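PDB 3T0Y: response regulator from Caulobacter vibrioides, which probably controls the general stress response by mimicking a sigma factor to capture its anti-sigma factor, the chain here being the sigma-like output part. Local coordinates for residues C[19-24]-C[58-63]; C[47-52]-C[71-76]; C[91-96]-C[133-138]; C[101-106]-C[115-120]. One frame throughout, in Å; residues are numbered along the deposited sequence. Where two conformers were deposited one is given.

Contact 1. Residues C[19-24]-C[58-63]; sequences ARLAPH and LVLDAN
L60 projects from the loop between helix 39-54 and helix 66-80 and meets L21, at the end of helix 17-21, tip to tip. One methyl group of each does the touching: L60 CD1 lies 3.8 Å from L21 CD2. Both leucines place CG anti to the carbonyl carbon. In L60 a chi2 of 179° sends CD1 out as the extended end of the chain, while L21 offers the side branch, CD2, its own CD1 running on past the contact. The backbones stay well apart, with L21 CA 10.0 Å from L60 CA. R20 adds a looser layer. Its chain bends at chi3 (-50°) and brings NE to 4.5 Å from L60 CD1; the methyl meets the guanidinium obliquely, and NE is buried here without a polar partner. On the loop side, D61 OD1 accepts from N63 N in an Asx turn (3.3 Å, 148°), the bond reaching the anti side of the carboxylate. This turn shapes the loop just after L60. Beyond the two segments, L53 of helix 39-54 packs on both leucines and A69 of helix 66-80 on L60, while an apolar side chain of another protein in the assembly also touches L21. The pair thus joins the short helix 17-21, first in the modelled chain, to the loop and to the two helices that the loop connects.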
loop_
_atom_site.group_PDB
_atom_site.type_symbol
_atom_site.label_atom_id
_atom_site.label_comp_id
_atom_site.label_asym_id
_atom_site.label_seq_id
_atom_site.Cartn_x
_atom_site.Cartn_y
_atom_site.Cartn_z
ATOM N N ALA C 19 20.724 2.858 -15.070
ATOM C CA ALA C 19 20.752 2.346 -16.432
ATOM C C ALA C 19 20.506 0.838 -16.473
ATOM O O ALA C 19 19.839 0.325 -17.382
ATOM C CB ALA C 19 22.077 2.708 -17.100
ATOM N N ARG C 20 21.046 0.127 -15.491
ATOM C CA ARG C 20 20.831 -1.310 -15.411
ATOM C C ARG C 20 19.384 -1.656 -15.020
ATOM O O ARG C 20 18.824 -2.639 -15.527
ATOM C CB ARG C 20 21.814 -1.957 -14.429
ATOM C CG ARG C 20 23.120 -2.416 -15.050
ATOM C CD ARG C 20 24.016 -3.076 -14.005
ATOM N NE ARG C 20 24.167 -2.255 -12.801
ATOM C CZ ARG C 20 25.288 -1.629 -12.444
ATOM N NH1 ARG C 20 26.383 -1.736 -13.190
ATOM N NH2 ARG C 20 25.319 -0.900 -11.330
ATOM N N LEU C 21 18.782 -0.839 -14.148
ATOM C CA LEU C 21 17.478 -1.160 -13.558
ATOM C C LEU C 21 16.296 -0.547 -14.277
ATOM O O LEU C 21 15.205 -1.106 -14.261
ATOM C CB LEU C 21 17.428 -0.728 -12.101
ATOM C CG LEU C 21 18.508 -1.366 -11.244
ATOM C CD1 LEU C 21 18.319 -0.999 -9.793
ATOM C CD2 LEU C 21 18.475 -2.870 -11.452
ATOM N N ALA C 22 16.502 0.598 -14.909
ATOM C CA ALA C 22 15.395 1.330 -15.530
ATOM C C ALA C 22 14.436 0.449 -16.344
ATOM O O ALA C 22 13.215 0.596 -16.257
ATOM C CB ALA C 22 15.927 2.500 -16.382
ATOM N N PRO C 23 14.977 -0.470 -17.144
ATOM C CA PRO C 23 14.029 -1.188 -18.009
ATOM C C PRO C 23 13.135 -2.177 -17.248
ATOM O O PRO C 23 12.158 -2.706 -17.790
ATOM C CB PRO C 23 14.932 -1.909 -19.021
ATOM C CG PRO C 23 16.330 -1.867 -18.436
ATOM C CD PRO C 23 16.392 -0.726 -17.477
ATOM N N HIS C 24 13.456 -2.400 -15.983
ATOM C CA HIS C 24 12.788 -3.444 -15.219
ATOM C C HIS C 24 11.719 -2.874 -14.289
ATOM O O HIS C 24 10.858 -3.609 -13.761
ATOM C CB HIS C 24 13.845 -4.270 -14.473
ATOM C CG HIS C 24 14.816 -4.948 -15.394
ATOM N ND1 HIS C 24 14.417 -5.839 -16.367
ATOM C CD2 HIS C 24 16.164 -4.840 -15.512
ATOM C CE1 HIS C 24 15.475 -6.254 -17.042
ATOM N NE2 HIS C 24 16.546 -5.666 -16.541
ATOM N N LEU C 58 22.293 -1.875 0.397
ATOM C CA LEU C 58 22.182 -3.196 -0.210
ATOM C C LEU C 58 22.687 -3.084 -1.636
ATOM O O LEU C 58 22.582 -2.018 -2.255
ATOM C CB LEU C 58 20.731 -3.655 -0.237
ATOM C CG LEU C 58 20.037 -3.912 1.094
ATOM C CD1 LEU C 58 18.583 -4.258 0.833
ATOM C CD2 LEU C 58 20.740 -5.026 1.877
ATOM N N VAL C 59 23.224 -4.180 -2.157
ATOM C CA VAL C 59 23.807 -4.180 -3.491
ATOM C C VAL C 59 23.253 -5.326 -4.339
ATOM O O VAL C 59 22.947 -6.395 -3.813
ATOM C CB VAL C 59 25.348 -4.297 -3.422
ATOM C CG1 VAL C 59 25.941 -3.090 -2.715
ATOM C CG2 VAL C 59 25.752 -5.570 -2.700
ATOM N N LEU C 60 23.116 -5.080 -5.640
ATOM C CA LEU C 60 22.729 -6.102 -6.591
ATOM C C LEU C 60 23.778 -7.195 -6.605
ATOM O O LEU C 60 24.963 -6.903 -6.742
ATOM C CB LEU C 60 22.610 -5.508 -7.996
ATOM C CG LEU C 60 21.589 -4.380 -8.114
ATOM C CD1 LEU C 60 21.564 -3.849 -9.520
ATOM C CD2 LEU C 60 20.201 -4.870 -7.712
ATOM N N ASP C 61 23.336 -8.447 -6.457
ATOM C CA ASP C 61 24.207 -9.611 -6.522
ATOM C C ASP C 61 24.807 -9.700 -7.925
ATOM O O ASP C 61 24.093 -9.645 -8.932
ATOM C CB ASP C 61 23.407 -10.874 -6.207
ATOM C CG ASP C 61 24.258 -11.986 -5.618
ATOM O OD1 ASP C 61 24.932 -12.705 -6.384
ATOM O OD2 ASP C 61 24.235 -12.152 -4.379
ATOM N N ALA C 62 26.123 -9.813 -7.991
ATOM C CA ALA C 62 26.823 -9.825 -9.275
ATOM C C ALA C 62 26.608 -11.121 -10.066
ATOM O O ALA C 62 26.798 -11.156 -11.281
ATOM C CB ALA C 62 28.313 -9.577 -9.063
ATOM N N ASN C 63 26.225 -12.182 -9.364
ATOM C CA ASN C 63 25.926 -13.457 -10.003
ATOM C C ASN C 63 24.531 -13.521 -10.642
ATOM O O ASN C 63 24.211 -14.503 -11.304
ATOM C CB ASN C 63 26.073 -14.601 -9.001
ATOM C CG ASN C 63 27.469 -14.684 -8.417
ATOM O OD1 ASN C 63 28.459 -14.351 -9.085
ATOM N ND2 ASN C 63 27.564 -15.123 -7.163
#

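Contact 2. Residues C[47-52]-C[71-76]; sequences RVALEA and YRVFHA
V73 turns CG1 anti to its backbone N (chi1 169°), aiming that branch at A49 on the facing helix, while in F74 a chi1 of 174° carries the ring off to one side of A49. CG1 of V73 reaches both the side chain and the main chain of A49: it stands 4.4 Å from A49 CB and 4.1 Å from A49 O, the latter being no more than van der Waals contact. F74 meets A49 through its backbone, for A49 CB rests 4.1 Å from F74 CA. The single methyl of A49 lets the helices come near, with A49 CA only 5.3 Å from F74 CA. The ring of F74 instead packs on A32 and L35 of helix 25-36 and on Y45 and V46 of helix 39-54, tying a third helix to the pair. V73 also packs on L53 and L58. Away from this contact, R47 forms a salt bridge with D38 of the second subunit, and Y71 OH is hydrogen-bonded to E107 of the same neighbour. All three touching residues are buried and meet through carbon, apart from A49 O, joining helix 39-54 to helix 66-80 within the sigma2-like part. Attraction here is therefore dispersive and hydrophobic, and it depends on close fit of the backbones more than on directed bonds.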
loop_
_atom_site.group_PDB
_atom_site.type_symbol
_atom_site.label_atom_id
_atom_site.label_comp_id
_atom_site.label_asym_id
_atom_site.label_seq_id
_atom_site.Cartn_x
_atom_site.Cartn_y
_atom_site.Cartn_z
ATOM N N ARG C 47 10.046 1.910 -3.766
ATOM C CA ARG C 47 10.835 3.080 -3.386
ATOM C C ARG C 47 11.843 2.686 -2.319
ATOM O O ARG C 47 13.029 2.944 -2.451
ATOM C CB ARG C 47 9.948 4.235 -2.889
ATOM C CG ARG C 47 9.274 5.038 -4.006
ATOM C CD ARG C 47 8.694 6.378 -3.494
ATOM N NE ARG C 47 7.866 6.186 -2.308
ATOM C CZ ARG C 47 6.565 5.917 -2.338
ATOM N NH1 ARG C 47 5.928 5.828 -3.500
ATOM N NH2 ARG C 47 5.898 5.735 -1.204
ATOM N N VAL C 48 11.371 2.049 -1.262
ATOM C CA VAL C 48 12.263 1.628 -0.196
ATOM C C VAL C 48 13.445 0.818 -0.749
ATOM O O VAL C 48 14.596 0.963 -0.284
ATOM C CB VAL C 48 11.517 0.787 0.842
ATOM C CG1 VAL C 48 12.501 0.172 1.824
ATOM C CG2 VAL C 48 10.454 1.642 1.560
ATOM N N ALA C 49 13.155 -0.014 -1.748
ATOM C CA ALA C 49 14.168 -0.897 -2.345
ATOM C C ALA C 49 15.199 -0.101 -3.098
ATOM O O ALA C 49 16.392 -0.338 -2.960
ATOM C CB ALA C 49 13.534 -1.910 -3.287
ATOM N N LEU C 50 14.729 0.832 -3.914
ATOM C CA LEU C 50 15.616 1.618 -4.739
ATOM C C LEU C 50 16.467 2.517 -3.862
ATOM O O LEU C 50 17.591 2.854 -4.215
ATOM C CB LEU C 50 14.821 2.448 -5.747
ATOM C CG LEU C 50 13.994 1.558 -6.674
ATOM C CD1 LEU C 50 13.103 2.373 -7.587
ATOM C CD2 LEU C 50 14.923 0.674 -7.475
ATOM N N GLU C 51 15.943 2.897 -2.709
ATOM C CA GLU C 51 16.695 3.761 -1.812
ATOM C C GLU C 51 17.761 2.964 -1.095
ATOM O O GLU C 51 18.853 3.463 -0.842
ATOM C CB GLU C 51 15.769 4.464 -0.819
ATOM C CG GLU C 51 15.025 5.634 -1.446
ATOM C CD GLU C 51 13.951 6.199 -0.535
ATOM O OE1 GLU C 51 13.519 5.469 0.392
ATOM O OE2 GLU C 51 13.541 7.367 -0.743
ATOM N N ALA C 52 17.444 1.719 -0.766
ATOM C CA ALA C 52 18.428 0.829 -0.168
ATOM C C ALA C 52 19.633 0.702 -1.105
ATOM O O ALA C 52 20.784 0.561 -0.665
ATOM C CB ALA C 52 17.806 -0.536 0.101
ATOM N N TYR C 71 14.678 -7.945 -7.874
ATOM C CA TYR C 71 13.616 -8.589 -7.115
ATOM C C TYR C 71 14.147 -9.240 -5.855
ATOM O O TYR C 71 13.436 -9.341 -4.884
ATOM C CB TYR C 71 12.932 -9.662 -7.938
ATOM C CG TYR C 71 11.963 -9.161 -8.973
ATOM C CD1 TYR C 71 12.379 -8.334 -10.008
ATOM C CD2 TYR C 71 10.633 -9.561 -8.941
ATOM C CE1 TYR C 71 11.499 -7.914 -10.975
ATOM C CE2 TYR C 71 9.739 -9.142 -9.892
ATOM C CZ TYR C 71 10.179 -8.325 -10.917
ATOM O OH TYR C 71 9.287 -7.925 -11.879
ATOM N N ARG C 72 15.382 -9.722 -5.884
ATOM C CA ARG C 72 16.017 -10.223 -4.666
ATOM C C ARG C 72 16.091 -9.128 -3.604
ATOM O O ARG C 72 15.769 -9.372 -2.446
ATOM C CB ARG C 72 17.415 -10.795 -4.964
ATOM C CG ARG C 72 18.104 -11.376 -3.757
ATOM C CD ARG C 72 19.459 -11.985 -4.125
ATOM N NE ARG C 72 20.315 -12.196 -2.958
ATOM C CZ ARG C 72 20.476 -13.355 -2.321
ATOM N NH1 ARG C 72 19.844 -14.451 -2.723
ATOM N NH2 ARG C 72 21.287 -13.418 -1.271
ATOM N N VAL C 73 16.482 -7.914 -3.995
ATOM C CA VAL C 73 16.519 -6.820 -3.024
ATOM C C VAL C 73 15.115 -6.408 -2.577
ATOM O O VAL C 73 14.873 -6.195 -1.387
ATOM C CB VAL C 73 17.278 -5.587 -3.531
ATOM C CG1 VAL C 73 17.035 -4.399 -2.586
ATOM C CG2 VAL C 73 18.750 -5.884 -3.627
ATOM N N PHE C 74 14.192 -6.292 -3.528
ATOM C CA PHE C 74 12.818 -5.959 -3.189
ATOM C C PHE C 74 12.292 -6.930 -2.145
ATOM O O PHE C 74 11.759 -6.530 -1.110
ATOM C CB PHE C 74 11.929 -6.022 -4.426
ATOM C CG PHE C 74 10.479 -5.833 -4.120
ATOM C CD1 PHE C 74 9.690 -6.908 -3.730
ATOM C CD2 PHE C 74 9.902 -4.572 -4.197
ATOM C CE1 PHE C 74 8.354 -6.725 -3.439
ATOM C CE2 PHE C 74 8.550 -4.384 -3.911
ATOM C CZ PHE C 74 7.774 -5.461 -3.535
ATOM N N HIS C 75 12.434 -8.218 -2.426
ATOM C CA HIS C 75 11.949 -9.214 -1.492
ATOM C C HIS C 75 12.575 -9.037 -0.102
ATOM O O HIS C 75 11.899 -9.186 0.904
ATOM C CB HIS C 75 12.188 -10.634 -1.989
ATOM C CG HIS C 75 11.704 -11.658 -1.028
ATOM N ND1 HIS C 75 10.367 -11.985 -0.908
ATOM C CD2 HIS C 75 12.357 -12.372 -0.078
ATOM C CE1 HIS C 75 10.226 -12.877 0.059
ATOM N NE2 HIS C 75 11.415 -13.128 0.579
ATOM N N ALA C 76 13.863 -8.710 -0.057
ATOM C CA ALA C 76 14.581 -8.568 1.203
ATOM C C ALA C 76 14.051 -7.409 2.041
ATOM O O ALA C 76 13.912 -7.526 3.263
ATOM C CB ALA C 76 16.067 -8.377 0.946
#

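Contact 3. Residues C[91-96]-C[133-138]; sequences MRIAPR and QAEIDA
I93 and E135 lie at a slant to one another, carbon against carbon, with I93 CG1 3.8 Å from E135 CG. E135 starts with CG anti to its backbone N (chi1 171°) and then bends at chi2 (55°), which turns the carboxylate toward the main chain of R92. Its OE1 comes to 3.9 Å from R92 CB and 3.6 Å from R92 O, a close approach of two oxygens. The charged end of R92 is near but turned otherwise: R92 NE is 4.6 Å from E135 OE1, and the oxygen stands well out of the guanidinium plane, so only the charges attract. R92 finds its salt bridge with E139 one turn further along the helix, and its guanidinium also makes a cation-pi contact with W78. E139 OE2 lies close to E135 OE1; R92 probably eases the repulsion between these carboxylates. On the other flank I93 CD1 touches I136 CG1 at 4.2 Å. I136 sets out to one side of I93, yet the end of its chain bends nearer. A94 then takes the N-cap position of helix 95-106. The contact thus packs the lead-in to helix 95-106 against helix 122-140, which follows helix 111-118 in a succession consistent with the helix-turn-helix of the sigma-like domain.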
loop_
_atom_site.group_PDB
_atom_site.type_symbol
_atom_site.label_atom_id
_atom_site.label_comp_id
_atom_site.label_asym_id
_atom_site.label_seq_id
_atom_site.Cartn_x
_atom_site.Cartn_y
_atom_site.Cartn_z
HETATM N N MSE C 91 2.398 -1.208 6.313
HETATM C CA MSE C 91 2.358 -1.426 4.875
HETATM C C MSE C 91 2.217 -2.919 4.507
HETATM O O MSE C 91 1.947 -3.269 3.347
HETATM C CB MSE C 91 3.559 -0.768 4.196
HETATM C CG MSE C 91 3.623 0.751 4.422
HETATM SE SE MSE C 91 1.904 1.703 4.152
HETATM C CE MSE C 91 2.131 1.848 2.246
ATOM N N ARG C 92 2.393 -3.786 5.503
ATOM C CA ARG C 92 2.231 -5.236 5.317
ATOM C C ARG C 92 0.785 -5.672 5.472
ATOM O O ARG C 92 0.462 -6.832 5.261
ATOM C CB ARG C 92 3.090 -6.003 6.324
ATOM C CG ARG C 92 4.573 -5.841 6.087
ATOM C CD ARG C 92 4.959 -6.573 4.821
ATOM N NE ARG C 92 4.661 -7.990 4.982
ATOM C CZ ARG C 92 5.557 -8.902 5.339
ATOM N NH1 ARG C 92 6.820 -8.543 5.526
ATOM N NH2 ARG C 92 5.189 -10.172 5.484
ATOM N N ILE C 93 -0.083 -4.750 5.881
ATOM C CA ILE C 93 -1.502 -5.045 5.968
ATOM C C ILE C 93 -2.205 -4.746 4.634
ATOM O O ILE C 93 -1.974 -3.702 4.011
ATOM C CB ILE C 93 -2.144 -4.192 7.069
ATOM C CG1 ILE C 93 -1.515 -4.549 8.416
ATOM C CG2 ILE C 93 -3.647 -4.378 7.070
ATOM C CD1 ILE C 93 -1.752 -3.540 9.473
ATOM N N ALA C 94 -3.062 -5.659 4.201
ATOM C CA ALA C 94 -3.854 -5.433 2.994
ATOM C C ALA C 94 -4.474 -4.063 3.098
ATOM O O ALA C 94 -5.036 -3.719 4.139
ATOM C CB ALA C 94 -4.942 -6.486 2.841
ATOM N N PRO C 95 -4.370 -3.272 2.025
ATOM C CA PRO C 95 -4.841 -1.881 1.994
ATOM C C PRO C 95 -6.255 -1.660 2.564
ATOM O O PRO C 95 -6.432 -0.744 3.372
ATOM C CB PRO C 95 -4.780 -1.528 0.507
ATOM C CG PRO C 95 -3.620 -2.374 -0.014
ATOM C CD PRO C 95 -3.709 -3.664 0.769
ATOM N N ARG C 96 -7.241 -2.458 2.169
ATOM C CA ARG C 96 -8.590 -2.219 2.656
ATOM C C ARG C 96 -8.697 -2.532 4.147
ATOM O O ARG C 96 -9.497 -1.921 4.861
ATOM C CB ARG C 96 -9.623 -3.003 1.842
ATOM C CG ARG C 96 -10.868 -2.184 1.476
ATOM C CD ARG C 96 -10.527 -1.052 0.493
ATOM N NE ARG C 96 -11.520 0.029 0.497
ATOM C CZ ARG C 96 -11.447 1.109 -0.273
ATOM N NH1 ARG C 96 -10.432 1.252 -1.117
ATOM N NH2 ARG C 96 -12.386 2.047 -0.204
ATOM N N GLN C 133 -6.170 -7.275 12.269
ATOM C CA GLN C 133 -5.737 -7.815 13.545
ATOM C C GLN C 133 -5.011 -9.135 13.323
ATOM O O GLN C 133 -3.982 -9.410 13.947
ATOM C CB GLN C 133 -6.920 -8.032 14.482
ATOM C CG GLN C 133 -6.477 -8.448 15.881
ATOM C CD GLN C 133 -5.582 -7.403 16.552
ATOM O OE1 GLN C 133 -4.353 -7.520 16.552
ATOM N NE2 GLN C 133 -6.202 -6.382 17.130
ATOM N N ALA C 134 -5.552 -9.949 12.425
ATOM C CA ALA C 134 -4.930 -11.225 12.087
ATOM C C ALA C 134 -3.508 -11.005 11.611
ATOM O O ALA C 134 -2.574 -11.648 12.087
ATOM C CB ALA C 134 -5.733 -11.946 11.014
ATOM N N GLU C 135 -3.350 -10.090 10.663
ATOM C CA GLU C 135 -2.040 -9.810 10.110
ATOM C C GLU C 135 -1.084 -9.331 11.207
ATOM O O GLU C 135 0.054 -9.789 11.298
ATOM C CB GLU C 135 -2.147 -8.795 8.965
ATOM C CG GLU C 135 -0.825 -8.272 8.453
ATOM C CD GLU C 135 0.120 -9.382 8.014
ATOM O OE1 GLU C 135 1.340 -9.112 7.933
ATOM O OE2 GLU C 135 -0.350 -10.515 7.760
ATOM N N ILE C 136 -1.548 -8.416 12.047
ATOM C CA ILE C 136 -0.717 -7.914 13.137
ATOM C C ILE C 136 -0.271 -9.044 14.067
ATOM O O ILE C 136 0.878 -9.086 14.491
ATOM C CB ILE C 136 -1.452 -6.847 13.971
ATOM C CG1 ILE C 136 -1.966 -5.725 13.065
ATOM C CG2 ILE C 136 -0.532 -6.289 15.033
ATOM C CD1 ILE C 136 -2.727 -4.641 13.794
ATOM N N ASP C 137 -1.176 -9.969 14.370
ATOM C CA ASP C 137 -0.859 -11.029 15.322
ATOM C C ASP C 137 0.094 -12.060 14.724
ATOM O O ASP C 137 0.928 -12.626 15.431
ATOM C CB ASP C 137 -2.133 -11.693 15.860
ATOM C CG ASP C 137 -2.942 -10.765 16.778
ATOM O OD1 ASP C 137 -2.368 -9.765 17.286
ATOM O OD2 ASP C 137 -4.150 -11.037 16.994
ATOM N N ALA C 138 -0.015 -12.284 13.418
ATOM C CA ALA C 138 0.811 -13.284 12.748
ATOM C C ALA C 138 2.259 -12.833 12.534
ATOM O O ALA C 138 3.198 -13.521 12.952
ATOM C CB ALA C 138 0.174 -13.715 11.426
#

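Contact 4. Residues C[101-106]-C[115-120]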
loop_
_atom_site.group_PDB
_atom_site.type_symbol
_atom_site.label_atom_id
_atom_site.label_comp_id
_atom_site.label_asym_id
_atom_site.label_seq_id
_atom_site.Cartn_x
_atom_site.Cartn_y
_atom_site.Cartn_z
ATOM N N PHE C 101 -8.714 -0.478 9.802
ATOM C CA PHE C 101 -7.979 -0.511 11.044
ATOM C C PHE C 101 -7.543 0.895 11.475
ATOM O O PHE C 101 -7.719 1.270 12.632
ATOM C CB PHE C 101 -6.755 -1.422 10.904
ATOM C CG PHE C 101 -5.905 -1.477 12.137
ATOM C CD1 PHE C 101 -6.314 -2.210 13.247
ATOM C CD2 PHE C 101 -4.693 -0.808 12.191
ATOM C CE1 PHE C 101 -5.519 -2.280 14.396
ATOM C CE2 PHE C 101 -3.895 -0.869 13.341
ATOM C CZ PHE C 101 -4.313 -1.603 14.441
ATOM N N LEU C 102 -6.977 1.676 10.558
ATOM C CA LEU C 102 -6.508 2.998 10.923
ATOM C C LEU C 102 -7.651 3.958 11.219
ATOM O O LEU C 102 -7.514 4.828 12.074
ATOM C CB LEU C 102 -5.572 3.595 9.859
ATOM C CG LEU C 102 -4.218 2.900 9.706
ATOM C CD1 LEU C 102 -3.464 3.534 8.586
ATOM C CD2 LEU C 102 -3.411 2.989 10.984
ATOM N N LEU C 103 -8.773 3.820 10.512
ATOM C CA LEU C 103 -9.891 4.711 10.757
ATOM C C LEU C 103 -10.352 4.556 12.213
ATOM O O LEU C 103 -10.697 5.532 12.867
ATOM C CB LEU C 103 -11.046 4.443 9.792
ATOM C CG LEU C 103 -10.772 4.958 8.381
ATOM C CD1 LEU C 103 -11.745 4.317 7.405
ATOM C CD2 LEU C 103 -10.869 6.494 8.329
ATOM N N THR C 104 -10.331 3.330 12.719
ATOM C CA THR C 104 -10.812 3.079 14.067
ATOM C C THR C 104 -9.692 3.238 15.103
ATOM O O THR C 104 -9.785 4.074 15.998
ATOM C CB THR C 104 -11.505 1.699 14.165
ATOM O OG1 THR C 104 -10.658 0.683 13.597
ATOM C CG2 THR C 104 -12.806 1.719 13.376
ATOM N N ALA C 105 -8.618 2.474 14.964
ATOM C CA ALA C 105 -7.560 2.477 15.969
ATOM C C ALA C 105 -6.822 3.800 16.062
ATOM O O ALA C 105 -6.509 4.258 17.163
ATOM C CB ALA C 105 -6.573 1.361 15.702
ATOM N N LEU C 106 -6.522 4.403 14.912
ATOM C CA LEU C 106 -5.750 5.643 14.893
ATOM C C LEU C 106 -6.603 6.904 14.877
ATOM O O LEU C 106 -6.347 7.850 15.626
ATOM C CB LEU C 106 -4.796 5.666 13.695
ATOM C CG LEU C 106 -4.021 6.970 13.483
ATOM C CD1 LEU C 106 -3.068 7.245 14.648
ATOM C CD2 LEU C 106 -3.254 6.980 12.157
ATOM N N ALA C 115 -17.704 2.613 8.562
ATOM C CA ALA C 115 -18.572 2.051 7.533
ATOM C C ALA C 115 -19.060 3.138 6.588
ATOM O O ALA C 115 -19.054 2.956 5.374
ATOM C CB ALA C 115 -19.776 1.328 8.181
ATOM N N GLN C 116 -19.484 4.275 7.135
ATOM C CA GLN C 116 -19.895 5.388 6.282
ATOM C C GLN C 116 -18.723 5.852 5.430
ATOM O O GLN C 116 -18.855 6.089 4.218
ATOM C CB GLN C 116 -20.415 6.548 7.118
ATOM C CG GLN C 116 -21.400 6.115 8.193
ATOM C CD GLN C 116 -22.512 5.265 7.615
ATOM O OE1 GLN C 116 -23.243 5.714 6.727
ATOM N NE2 GLN C 116 -22.625 4.015 8.090
ATOM N N ILE C 117 -17.570 5.980 6.077
ATOM C CA ILE C 117 -16.394 6.486 5.409
ATOM C C ILE C 117 -16.001 5.570 4.233
ATOM O O ILE C 117 -15.727 6.032 3.128
ATOM C CB ILE C 117 -15.231 6.675 6.424
ATOM C CG1 ILE C 117 -15.527 7.872 7.340
ATOM C CG2 ILE C 117 -13.912 6.860 5.699
ATOM C CD1 ILE C 117 -14.633 7.957 8.590
ATOM N N LEU C 118 -15.989 4.268 4.480
ATOM C CA LEU C 118 -15.589 3.301 3.471
ATOM C C LEU C 118 -16.752 2.929 2.557
ATOM O O LEU C 118 -16.568 2.213 1.579
ATOM C CB LEU C 118 -15.015 2.054 4.128
ATOM C CG LEU C 118 -13.835 2.311 5.057
ATOM C CD1 LEU C 118 -13.315 1.017 5.596
ATOM C CD2 LEU C 118 -12.736 3.044 4.314
ATOM N N ASP C 119 -17.944 3.431 2.864
ATOM C CA ASP C 119 -19.091 3.190 2.003
ATOM C C ASP C 119 -19.288 1.694 1.779
ATOM O O ASP C 119 -19.356 1.220 0.643
ATOM C CB ASP C 119 -18.892 3.898 0.657
ATOM C CG ASP C 119 -20.112 3.801 -0.235
ATOM O OD1 ASP C 119 -21.220 3.595 0.298
ATOM O OD2 ASP C 119 -19.961 3.921 -1.467
ATOM N N CYS C 120 -19.377 0.947 2.870
ATOM C CA CYS C 120 -19.543 -0.486 2.783
ATOM C C CYS C 120 -20.387 -0.856 3.991
ATOM O O CYS C 120 -20.585 -0.030 4.881
ATOM C CB CYS C 120 -18.189 -1.173 2.876
ATOM S SG CYS C 120 -17.486 -1.075 4.547
#
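L103 on helix 95-106 faces I117 and L118 near the end of helix 111-118, and the three side chains meet entirely through methyl and methine carbons. The apolar contacts are split between the two branches of L103. CD1 reaches L118 tip to tip, and at 3.5 Å from L118 CD2 it is closer than usual for two methyl carbons, a sign of tight fit. The same CD1 touches I117 CG2 at 3.8 Å, and CD2 of L103 lies against I117 CD1 at 4.0 Å, the two side chains running at a slant. In I117, CG2 stands anti to the backbone N and CG1 beside it; CG2 and, further out, CD1 both lie against L103 CD2. Among backbone bonds, C120 N donates to A115 O over 3.2 Å, and D119, with positive phi, completes a Schellman motif through a weak bond from its N to Q116 O. F109, in the loop between the helices, packs on both L103 and I117. The contact joins two helices of the sigma-like domain, where helices 111-118 and 122-140 are consistent with a helix-turn-helix. Contact through carbon alone, in a buried place, means hydrophobic cohesion and shape match; polar bonds lie outside it, at the Schellman end and at A105 O and L106 O, which accept from a basic side chain of another protein.

Overall arrangement
Contacts 1 and 2 lie in the sigma2-like part, contacts 3 and 4 in the sigma-like domain, on opposite sides of the chain's centre. Contacts 2 and 4 are buried and essentially apolar, joining helices; contacts 1 and 3 are only partly buried and each includes an arginine, beside leucine in contact 1 and beside glutamate in contact 3. The members of each half touch: L58 CD1 packs on V73 CG1 at 3.8 Å between contacts 1 and 2, while contacts 3 and 4 share helix 95-106 and meet where I136 CD1 lies 3.5 Å from F101 CZ. Between the halves, contacts 2 and 3 come to about 6 Å at their nearest atoms. Contacts 2, 3 and 4 also reach the second subunit.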